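Local coordinates for protein afamin (Homo sapiens, PDB 6FAK) that carries hydrophobic molecules in body fluids, binding vitamin E and keeping lipidated Wnt proteins soluble and active, at residues T415-Q420 / E490-D495. Residues are numbered along the deposited sequence; the frame is centred on the assembly and turned at random.
Sequences TKIAPQ and ESLKAD
The CG2 branch of Ile-417 lies over the Leu-492/Lys-493 part of the loop, 3.9 Å from Lys-493 O, with its apolar contact to Leu-492 CB at 4.2 Å. With CG1 wedged between its own backbone N and carbonyl carbon (chi1 71°), the branched side chain turns CG2 to the incoming loop. On the neighbouring helical residue, Lys-416 CB packs 3.9 Å from Ala-494 CB, while its bent chain carries NZ away to a salt bridge with Asp-542. Here, within the third albumin domain, helix 376-417 ends, and its last carbonyls find new donors: Asp-495 N bonds to Lys-416 O at 2.9 Å, and a water donates to both Ile-417 O and Lys-493 O. Past the helix, Gln-420 NE2 reaches Asp-495 OD2 at 2.9 Å; OD2 lies close to the amide plane, whereas NE2 meets the carboxylate from above, 46° out of plane. Asp-495 OD1 is hydrogen-bonded to Thr-497 OG1, and Asn-471 ND2 serves both Ile-417 O and Gln-420 OE1. Replacing Asp-495 by an alanine removes both carboxylate oxygens and would probably leave Gln-420 NE2 and Thr-497 OG1 without these partners. The chemistry thus implies a helix end joined to a loop by combined means: main-chain bond, bridging water, apolar packing and amide–carboxylate bond.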
loop_
_atom_site.group_PDB
_atom_site.type_symbol
_atom_site.label_atom_id
_atom_site.label_comp_id
_atom_site.label_asym_id
_atom_site.label_seq_id
_atom_site.Cartn_x
_atom_site.Cartn_y
_atom_site.Cartn_z
ATOM N N THR A 415 5.490 14.588 12.140
ATOM C CA THR A 415 6.533 14.419 13.175
ATOM C C THR A 415 6.021 14.883 14.557
ATOM O O THR A 415 6.276 14.230 15.554
ATOM C CB THR A 415 7.848 15.109 12.767
ATOM O OG1 THR A 415 8.270 14.612 11.484
ATOM C CG2 THR A 415 8.917 14.816 13.720
ATOM N N LYS A 416 5.274 15.976 14.607
ATOM C CA LYS A 416 4.622 16.402 15.853
ATOM C C LYS A 416 3.692 15.349 16.481
ATOM O O LYS A 416 3.654 15.158 17.739
ATOM C CB LYS A 416 3.810 17.696 15.635
ATOM C CG LYS A 416 4.629 18.944 15.424
ATOM C CD LYS A 416 5.253 19.455 16.703
ATOM C CE LYS A 416 5.806 20.881 16.562
ATOM N NZ LYS A 416 4.826 22.015 16.542
ATOM N N ILE A 417 2.887 14.725 15.637
ATOM C CA ILE A 417 1.872 13.833 16.081
ATOM C C ILE A 417 2.405 12.423 16.367
ATOM O O ILE A 417 1.831 11.726 17.185
ATOM C CB ILE A 417 0.593 13.772 15.157
ATOM C CG1 ILE A 417 0.877 13.093 13.859
ATOM C CG2 ILE A 417 -0.049 15.153 14.936
ATOM C CD1 ILE A 417 -0.371 12.771 13.087
ATOM N N ALA A 418 3.444 12.005 15.649
ATOM C CA ALA A 418 4.023 10.636 15.725
ATOM C C ALA A 418 5.553 10.670 15.795
ATOM O O ALA A 418 6.219 10.067 14.962
ATOM C CB ALA A 418 3.547 9.776 14.541
ATOM N N PRO A 419 6.096 11.428 16.759
ATOM C CA PRO A 419 7.548 11.634 16.819
ATOM C C PRO A 419 8.323 10.361 17.171
ATOM O O PRO A 419 9.532 10.350 16.931
ATOM C CB PRO A 419 7.722 12.704 17.900
ATOM C CG PRO A 419 6.544 12.489 18.802
ATOM C CD PRO A 419 5.428 12.145 17.860
ATOM N N GLN A 420 7.641 9.308 17.657
ATOM C CA GLN A 420 8.268 8.073 18.009
ATOM C C GLN A 420 8.667 7.248 16.774
ATOM O O GLN A 420 9.509 6.337 16.880
ATOM C CB GLN A 420 7.347 7.219 18.912
ATOM C CG GLN A 420 7.007 7.851 20.281
ATOM C CD GLN A 420 5.885 8.866 20.233
ATOM O OE1 GLN A 420 5.166 9.016 19.208
ATOM N NE2 GLN A 420 5.636 9.492 21.360
ATOM N N GLU A 490 -6.463 13.604 11.339
ATOM C CA GLU A 490 -6.570 15.066 11.159
ATOM C C GLU A 490 -6.926 15.813 12.433
ATOM O O GLU A 490 -6.641 16.981 12.520
ATOM C CB GLU A 490 -7.620 15.453 10.080
ATOM C CG GLU A 490 -7.438 14.890 8.660
ATOM C CD GLU A 490 -6.081 15.110 8.052
ATOM O OE1 GLU A 490 -5.525 16.216 8.211
ATOM O OE2 GLU A 490 -5.576 14.182 7.384
ATOM N N SER A 491 -7.555 15.163 13.391
ATOM C CA SER A 491 -7.893 15.774 14.640
ATOM C C SER A 491 -6.785 15.761 15.720
ATOM O O SER A 491 -6.972 16.372 16.752
ATOM C CB SER A 491 -9.152 15.112 15.204
ATOM O OG SER A 491 -8.856 13.866 15.861
ATOM N N LEU A 492 -5.683 15.041 15.498
ATOM C CA LEU A 492 -4.673 14.823 16.529
ATOM C C LEU A 492 -3.847 16.068 16.781
ATOM O O LEU A 492 -3.561 16.799 15.889
ATOM C CB LEU A 492 -3.736 13.672 16.152
ATOM C CG LEU A 492 -4.369 12.283 16.048
ATOM C CD1 LEU A 492 -3.316 11.201 15.831
ATOM C CD2 LEU A 492 -5.231 11.949 17.259
ATOM N N LYS A 493 -3.423 16.239 18.023
ATOM C CA LYS A 493 -2.527 17.306 18.402
ATOM C C LYS A 493 -1.150 16.682 18.635
ATOM O O LYS A 493 -1.027 15.473 18.683
ATOM C CB LYS A 493 -3.076 17.957 19.666
ATOM C CG LYS A 493 -4.415 18.654 19.400
ATOM C CD LYS A 493 -5.108 19.011 20.700
ATOM C CE LYS A 493 -6.281 19.969 20.479
ATOM N NZ LYS A 493 -6.625 20.714 21.728
ATOM N N ALA A 494 -0.132 17.523 18.758
ATOM C CA ALA A 494 1.230 17.063 19.002
ATOM C C ALA A 494 1.288 16.150 20.245
ATOM O O ALA A 494 0.519 16.324 21.202
ATOM C CB ALA A 494 2.172 18.274 19.126
ATOM N N ASP A 495 2.164 15.144 20.230
ATOM C CA ASP A 495 2.368 14.372 21.438
ATOM C C ASP A 495 3.286 15.115 22.420
ATOM O O ASP A 495 4.517 15.010 22.340
ATOM C CB ASP A 495 2.953 12.987 21.150
ATOM C CG ASP A 495 3.063 12.145 22.391
ATOM O OD1 ASP A 495 2.964 12.687 23.543
ATOM O OD2 ASP A 495 3.267 10.921 22.245
HETATM O O HOH W 1 -0.191 12.505 18.823
#